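Local coordinates for Pdx2 protein (Plasmodium falciparum, PDB 2ABW) that hydrolyses glutamine to glutamate and ammonia, the ammonia being channelled to the partner synthase Pdx1 for the making of pyridoxal 5'-phosphate (vitamin B6), at residues Ile4-Leu9 with Gly46-Gly51; Trp84-Gly89 with Phe195-Leu200. All coordinates share one frame; numbering follows the deposited sequence.

In the fold
Both contacts are buried and reach the same large mixed sheet, in which strand 46-49 lies between strand 4-9 and strand 83-86. Contact 1 pairs two parallel strands through regular backbone bonds and aliphatic packing. Contact 2 begins on the next strand, 83-86, and brings the turn holding the nucleophile C87 against the loop that follows strand 190-193; there polar side chains, a thiol and a water take over from backbone pairing, beside apolar packing of W84 with P197. The two meet directly: I49 N and W84 O, 2.8 Å apart, probably form a hydrogen bond, and P50 packs on T86. Both are core; contact 1 is plain sheet pairing, whereas contact 2 carries C87, H196 and E198 of the active site.

Contact 1. Residues Ile4-Leu9 with Gly46-Gly51; sequences ITIGVL and GLVIPG
I6, G7 and V8 run parallel to G46, L47 and V48 as bridged neighbours in one sheet, the strand axes 4.6 Å apart at their closest and turned 23° from each other. Three strong backbone bonds of 2.8-2.9 Å join them: G7 N to G46 O, V48 N to G7 O and L9 N to V48 O. At the start of the pairing, G46 N reaches T5 O only weakly. G7, without a side chain, leaves its backbone to be covered by L47, whose CD1 comes to 3.6 Å from G7 O. On the other face, I6, V8 and V48 form an aliphatic patch. I6 CG1 sits beside its own backbone nitrogen (chi1 -65°), which leaves CG2 anti to that nitrogen and 4.0 Å from V48 CG2, while V8 lies alongside V48 with both side chains pointing the same way. F22 of helix 16-23 covers I6 and V48, and I19 covers V8. Beyond the last bridge, L9 CD2 rests on I49 CG2 in one of the two L9 conformers, and the P50 ring closes the end of the pair, its CG on V8 CG1 and its CD 3.7 Å from L9 O. This is the parallel core of an alpha/beta glutaminase of the class I amidotransferase type, and it delivers P50 to within about 6 Å, side chain to side chain, of the active-site E198.

Contact 2. Residues Trp84-Gly89 with Phe195-Leu200; sequences WGTCAG and FHPELL
C87 and H196 turn their reactive ends to each other through their first torsions: in one of the two C87 conformers SG lies roughly anti to the backbone nitrogen (chi1 -151°), 3.8 Å from H196 NE2, and the imidazole lies anti to its own carbonyl carbon (chi1 -81°). With E198 they make the Cys-His-Glu triad of a class I glutaminase, C87 being the nucleophile and the other two the charge relay. The turn fits a nucleophile elbow (GxCxG: G85, C87, G89), with C87 at the N-cap of helix 88-92 and a positive phi of 53° that marks the sharp turn from strand to helix. The sulfur approaches the imidazole obliquely. On the ring's far nitrogen, ND1 donates to E198 OE2 over 2.7 Å, nearly in the ring plane and onto the syn lone pair, which fixes the rotation of the imidazole. Next to the triad, P197 CG meets the six-membered part of the W84 indole obliquely, 3.6 Å from CZ2. W84 NE1 and T86 OG1 both hydrogen-bond to T193 OG1, so the polar ends of these two residues share one partner. T86 OG1 also comes within 3.2 Å of P197 CD and 2.9 Å of F195 O. A water 3.1 Å from T86 OG1 spans the remaining distance to the triad, donating a weak hydrogen bond to E198 OE1 at 3.3 Å.

Contact 1. Residues Ile4-Leu9 with Gly46-Gly51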
ATOM      1  N   ILE A   4       8.414 -17.665  -0.232  1.00 18.88           N
ATOM      2  CA  ILE A   4       7.463 -16.578  -0.489  1.00 19.63           C
ATOM      3  C   ILE A   4       8.251 -15.439  -1.114  1.00 18.29           C
ATOM      4  O   ILE A   4       9.342 -15.080  -0.641  1.00 19.30           O
ATOM      5  CB  ILE A   4       6.936 -16.065   0.872  0.60 20.13           C
ATOM      6  CG1 ILE A   4       6.001 -17.119   1.485  0.60 24.14           C
ATOM      7  CG2 ILE A   4       6.300 -14.667   0.705  0.60 19.83           C
ATOM      8  CD1 ILE A   4       4.803 -17.331   0.681  0.60 25.49           C
ATOM      9  N   THR A   5       7.735 -14.902  -2.255  1.00 17.41           N
ATOM     10  CA  THR A   5       8.332 -13.766  -2.933  1.00 16.41           C
ATOM     11  C   THR A   5       7.391 -12.566  -2.867  1.00 16.16           C
ATOM     12  O   THR A   5       6.234 -12.658  -3.305  1.00 17.46           O
ATOM     13  CB  THR A   5       8.625 -14.074  -4.403  1.00 18.19           C
ATOM     14  OG1 THR A   5       9.539 -15.195  -4.421  1.00 20.86           O
ATOM     15  CG2 THR A   5       9.262 -12.829  -5.102  1.00 18.95           C
ATOM     16  N   ILE A   6       7.875 -11.493  -2.279  1.00 16.27           N
ATOM     17  CA  ILE A   6       7.166 -10.240  -2.266  1.00 15.42           C
ATOM     18  C   ILE A   6       7.908  -9.270  -3.164  1.00 14.56           C
ATOM     19  O   ILE A   6       9.129  -9.120  -3.052  1.00 15.88           O
ATOM     20  CB  ILE A   6       6.960  -9.651  -0.843  1.00 16.51           C
ATOM     21  CG1 ILE A   6       6.046 -10.618  -0.113  1.00 14.72           C
ATOM     22  CG2 ILE A   6       6.417  -8.228  -0.966  1.00 16.97           C
ATOM     23  CD1 ILE A   6       5.826 -10.278   1.373  1.00 16.67           C
ATOM     24  N   GLY A   7       7.180  -8.628  -4.051  1.00 13.23           N
ATOM     25  CA  GLY A   7       7.792  -7.638  -4.939  1.00 13.71           C
ATOM     26  C   GLY A   7       7.526  -6.250  -4.452  1.00 15.12           C
ATOM     27  O   GLY A   7       6.505  -5.974  -3.726  1.00 15.06           O
ATOM     28  N   VAL A   8       8.435  -5.340  -4.787  1.00 14.03           N
ATOM     29  CA  VAL A   8       8.273  -3.891  -4.524  1.00 15.86           C
ATOM     30  C   VAL A   8       8.355  -3.161  -5.835  1.00 16.98           C
ATOM     31  O   VAL A   8       9.335  -3.242  -6.546  1.00 16.02           O
ATOM     32  CB  VAL A   8       9.284  -3.337  -3.524  1.00 17.06           C
ATOM     33  CG1 VAL A   8       9.075  -1.804  -3.289  1.00 16.46           C
ATOM     34  CG2 VAL A   8       9.135  -4.056  -2.172  1.00 15.58           C
ATOM     35  N   LEU A   9       7.283  -2.473  -6.222  1.00 16.43           N
ATOM     36  CA  LEU A   9       7.271  -1.705  -7.502  0.70 17.60           C
ATOM     37  C   LEU A   9       8.416  -0.696  -7.410  0.70 18.84           C
ATOM     38  O   LEU A   9       8.591  -0.038  -6.386  0.70 18.06           O
ATOM     39  CB  LEU A   9       5.890  -1.048  -7.662  1.00 16.50           C
ATOM     40  CG  LEU A   9       5.762  -0.474  -9.092  1.00 19.64           C
ATOM     41  CD1 LEU A   9       5.547  -1.547 -10.164  1.00 21.61           C
ATOM     42  CD2 LEU A   9       4.583   0.517  -9.146  1.00 23.09           C
ATOM     43  N   GLY A  46       2.957 -11.553  -3.582  1.00 15.38           N
ATOM     44  CA  GLY A  46       2.328 -10.288  -3.153  1.00 15.32           C
ATOM     45  C   GLY A  46       3.127  -9.110  -3.640  1.00 14.80           C
ATOM     46  O   GLY A  46       4.334  -9.285  -4.041  1.00 15.31           O
ATOM     47  N   LEU A  47       2.567  -7.910  -3.619  1.00 13.71           N
ATOM     48  CA  LEU A  47       3.266  -6.727  -4.209  1.00 14.44           C
ATOM     49  C   LEU A  47       3.037  -5.533  -3.269  1.00 14.08           C
ATOM     50  O   LEU A  47       1.921  -5.354  -2.734  1.00 14.33           O
ATOM     51  CB  LEU A  47       2.663  -6.416  -5.586  1.00 14.44           C
ATOM     52  CG  LEU A  47       3.203  -5.203  -6.260  1.00 15.58           C
ATOM     53  CD1 LEU A  47       4.605  -5.478  -6.712  1.00 15.19           C
ATOM     54  CD2 LEU A  47       2.290  -4.722  -7.431  1.00 15.87           C
ATOM     55  N   VAL A  48       4.101  -4.735  -3.115  1.00 13.74           N
ATOM     56  CA  VAL A  48       4.012  -3.455  -2.446  1.00 14.56           C
ATOM     57  C   VAL A  48       4.159  -2.359  -3.487  1.00 14.95           C
ATOM     58  O   VAL A  48       5.139  -2.380  -4.333  1.00 15.66           O
ATOM     59  CB  VAL A  48       5.142  -3.315  -1.426  1.00 14.69           C
ATOM     60  CG1 VAL A  48       5.007  -1.964  -0.753  1.00 19.43           C
ATOM     61  CG2 VAL A  48       5.086  -4.481  -0.437  1.00 15.58           C
ATOM     62  N   ILE A  49       3.244  -1.364  -3.467  1.00 15.45           N
ATOM     63  CA  ILE A  49       3.367  -0.170  -4.296  1.00 15.51           C
ATOM     64  C   ILE A  49       3.618   0.991  -3.370  1.00 17.53           C
ATOM     65  O   ILE A  49       2.675   1.404  -2.745  1.00 18.26           O
ATOM     66  CB  ILE A  49       2.148   0.035  -5.158  1.00 17.30           C
ATOM     67  CG1 ILE A  49       1.952  -1.185  -6.094  1.00 18.87           C
ATOM     68  CG2 ILE A  49       2.378   1.333  -6.036  1.00 19.55           C
ATOM     69  CD1 ILE A  49       0.894  -1.085  -7.258  1.00 22.10           C
ATOM     70  N   PRO A  50       4.830   1.521  -3.337  1.00 17.14           N
ATOM     71  CA  PRO A  50       5.111   2.695  -2.521  1.00 19.25           C
ATOM     72  C   PRO A  50       5.085   3.965  -3.376  1.00 22.89           C
ATOM     73  O   PRO A  50       4.567   3.926  -4.450  1.00 25.29           O
ATOM     74  CB  PRO A  50       6.447   2.299  -1.935  1.00 21.06           C
ATOM     75  CG  PRO A  50       7.186   1.678  -3.154  1.00 19.82           C
ATOM     76  CD  PRO A  50       6.070   0.952  -3.915  1.00 18.76           C
ATOM     77  N   GLY A  51       5.677   5.030  -2.937  1.00 25.11           N
ATOM     78  CA  GLY A  51       5.916   6.207  -3.802  1.00 25.60           C
ATOM     79  C   GLY A  51       5.475   7.450  -3.090  1.00 27.04           C
ATOM     80  O   GLY A  51       4.610   7.439  -2.205  1.00 28.49           O
TER

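Contact 2. Residues Trp84-Gly89 with Phe195-Leu200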
ATOM      1  N   TRP A  84      -0.195  -4.182  -1.185  1.00 14.47           N
ATOM      2  CA  TRP A  84      -0.049  -3.132  -0.147  1.00 15.36           C
ATOM      3  C   TRP A  84       0.304  -1.862  -0.871  1.00 15.16           C
ATOM      4  O   TRP A  84       1.411  -1.707  -1.408  1.00 16.26           O
ATOM      5  CB  TRP A  84       1.060  -3.505   0.821  1.00 15.78           C
ATOM      6  CG  TRP A  84       1.248  -2.529   1.938  1.00 14.58           C
ATOM      7  CD1 TRP A  84       0.389  -1.484   2.296  1.00 17.34           C
ATOM      8  CD2 TRP A  84       2.296  -2.536   2.875  1.00 14.35           C
ATOM      9  NE1 TRP A  84       0.906  -0.801   3.376  1.00 16.06           N
ATOM     10  CE2 TRP A  84       2.076  -1.450   3.760  1.00 15.88           C
ATOM     11  CE3 TRP A  84       3.418  -3.358   3.069  1.00 14.11           C
ATOM     12  CZ2 TRP A  84       2.919  -1.190   4.815  1.00 16.10           C
ATOM     13  CZ3 TRP A  84       4.277  -3.035   4.070  1.00 14.62           C
ATOM     14  CH2 TRP A  84       4.011  -2.007   4.959  1.00 14.83           C
ATOM     15  N   GLY A  85      -0.616  -0.914  -0.875  1.00 15.15           N
ATOM     16  CA  GLY A  85      -0.321   0.415  -1.366  1.00 14.81           C
ATOM     17  C   GLY A  85      -0.028   1.343  -0.231  1.00 16.45           C
ATOM     18  O   GLY A  85      -0.842   1.473   0.662  1.00 17.28           O
ATOM     19  N   THR A  86       1.153   1.975  -0.250  1.00 16.09           N
ATOM     20  CA  THR A  86       1.543   2.859   0.789  1.00 18.31           C
ATOM     21  C   THR A  86       1.876   4.240   0.207  1.00 19.86           C
ATOM     22  O   THR A  86       2.465   4.366  -0.830  1.00 19.44           O
ATOM     23  CB  THR A  86       2.621   2.251   1.638  1.00 21.16           C
ATOM     24  OG1 THR A  86       2.761   3.025   2.871  1.00 23.57           O
ATOM     25  CG2 THR A  86       3.940   2.188   0.904  1.00 22.29           C
ATOM     26  N   CYS A  87       1.302   5.232   0.863  1.00 21.23           N
ATOM     27  CA  CYS A  87       1.327   6.623   0.378  1.00 22.02           C
ATOM     28  C   CYS A  87       0.816   6.721  -1.060  1.00 22.11           C
ATOM     29  O   CYS A  87      -0.381   6.571  -1.277  1.00 21.16           O
ATOM     30  CB  CYS A  87       2.710   7.208   0.562  0.55 23.68           C
ATOM     31  SG  CYS A  87       2.617   8.993   0.809  0.55 26.63           S
ATOM     32  N   ALA A  88       1.660   6.999  -2.077  1.00 22.94           N
ATOM     33  CA  ALA A  88       1.159   6.948  -3.445  1.00 22.04           C
ATOM     34  C   ALA A  88       0.433   5.698  -3.807  1.00 21.72           C
ATOM     35  O   ALA A  88      -0.529   5.759  -4.554  1.00 21.34           O
ATOM     36  CB  ALA A  88       2.272   7.087  -4.447  1.00 23.46           C
ATOM     37  N   GLY A  89       0.912   4.528  -3.369  1.00 18.88           N
ATOM     38  CA  GLY A  89       0.251   3.300  -3.725  1.00 19.44           C
ATOM     39  C   GLY A  89      -1.120   3.305  -3.129  1.00 17.58           C
ATOM     40  O   GLY A  89      -2.011   2.651  -3.648  1.00 19.38           O
ATOM     41  N   PHE A 195       0.774   6.450   5.675  1.00 16.18           N
ATOM     42  CA  PHE A 195       2.077   6.787   6.313  1.00 17.31           C
ATOM     43  C   PHE A 195       3.227   6.090   5.584  1.00 17.47           C
ATOM     44  O   PHE A 195       3.013   5.334   4.632  1.00 20.05           O
ATOM     45  CB  PHE A 195       2.046   6.448   7.806  1.00 16.71           C
ATOM     46  CG  PHE A 195       1.580   5.039   8.133  1.00 17.22           C
ATOM     47  CD1 PHE A 195       2.479   3.995   8.200  1.00 16.72           C
ATOM     48  CD2 PHE A 195       0.251   4.792   8.403  1.00 17.04           C
ATOM     49  CE1 PHE A 195       2.067   2.721   8.517  1.00 15.96           C
ATOM     50  CE2 PHE A 195      -0.164   3.524   8.721  1.00 16.78           C
ATOM     51  CZ  PHE A 195       0.730   2.476   8.785  1.00 16.87           C
ATOM     52  N   HIS A 196       4.425   6.383   6.034  1.00 16.81           N
ATOM     53  CA  HIS A 196       5.673   5.819   5.511  1.00 17.32           C
ATOM     54  C   HIS A 196       6.196   4.753   6.438  1.00 17.51           C
ATOM     55  O   HIS A 196       6.956   5.029   7.354  1.00 16.11           O
ATOM     56  CB  HIS A 196       6.718   6.937   5.387  1.00 18.56           C
ATOM     57  CG  HIS A 196       6.552   7.733   4.159  1.00 23.26           C
ATOM     58  ND1 HIS A 196       7.229   7.434   3.000  1.00 25.94           N
ATOM     59  CD2 HIS A 196       5.760   8.793   3.882  1.00 28.20           C
ATOM     60  CE1 HIS A 196       6.889   8.315   2.070  1.00 27.91           C
ATOM     61  NE2 HIS A 196       5.970   9.132   2.569  1.00 25.48           N
ATOM     62  N   PRO A 197       5.796   3.480   6.196  1.00 17.12           N
ATOM     63  CA  PRO A 197       6.178   2.406   7.138  1.00 16.74           C
ATOM     64  C   PRO A 197       7.644   2.116   7.112  1.00 18.08           C
ATOM     65  O   PRO A 197       8.193   1.492   8.032  1.00 19.16           O
ATOM     66  CB  PRO A 197       5.434   1.200   6.531  1.00 17.26           C
ATOM     67  CG  PRO A 197       5.299   1.489   5.078  1.00 18.53           C
ATOM     68  CD  PRO A 197       5.134   2.975   4.994  1.00 20.05           C
ATOM     69  N   GLU A 198       8.344   2.620   6.098  1.00 16.17           N
ATOM     70  CA  GLU A 198       9.773   2.398   5.969  1.00 17.38           C
ATOM     71  C   GLU A 198      10.620   3.384   6.712  1.00 18.81           C
ATOM     72  O   GLU A 198      11.860   3.174   6.807  1.00 18.87           O
ATOM     73  CB  GLU A 198      10.127   2.346   4.488  1.00 17.97           C
ATOM     74  CG  GLU A 198      10.302   3.668   3.819  1.00 18.82           C
ATOM     75  CD  GLU A 198       9.035   4.545   3.588  1.00 21.66           C
ATOM     76  OE1 GLU A 198       7.909   4.221   4.034  1.00 19.60           O
ATOM     77  OE2 GLU A 198       9.282   5.626   2.957  1.00 23.90           O
ATOM     78  N   LEU A 199       9.998   4.420   7.259  1.00 16.63           N
ATOM     79  CA  LEU A 199      10.749   5.575   7.871  1.00 17.81           C
ATOM     80  C   LEU A 199      10.773   5.505   9.428  1.00 19.11           C
ATOM     81  O   LEU A 199      11.367   6.357  10.053  1.00 20.81           O
ATOM     82  CB  LEU A 199      10.175   6.861   7.411  1.00 18.00           C
ATOM     83  CG  LEU A 199      10.316   7.299   5.958  1.00 23.48           C
ATOM     84  CD1 LEU A 199       9.781   8.742   5.779  1.00 24.63           C
ATOM     85  CD2 LEU A 199      11.760   7.128   5.693  1.00 26.11           C
ATOM     86  N   LEU A 200      10.181   4.482  10.019  1.00 15.74           N
ATOM     87  CA  LEU A 200      10.307   4.206  11.467  1.00 17.60           C
ATOM     88  C   LEU A 200      10.990   2.878  11.659  1.00 17.92           C
ATOM     89  O   LEU A 200      10.950   1.997  10.808  1.00 17.58           O
ATOM     90  CB  LEU A 200       8.962   4.235  12.170  1.00 16.76           C
ATOM     91  CG  LEU A 200       8.261   5.557  12.114  1.00 21.61           C
ATOM     92  CD1 LEU A 200       6.863   5.354  12.832  1.00 21.04           C
ATOM     93  CD2 LEU A 200       9.043   6.700  12.807  1.00 19.65           C
TER
HETATM   94  O   HOH W   1       5.232   4.832   2.169  1.00 33.98           O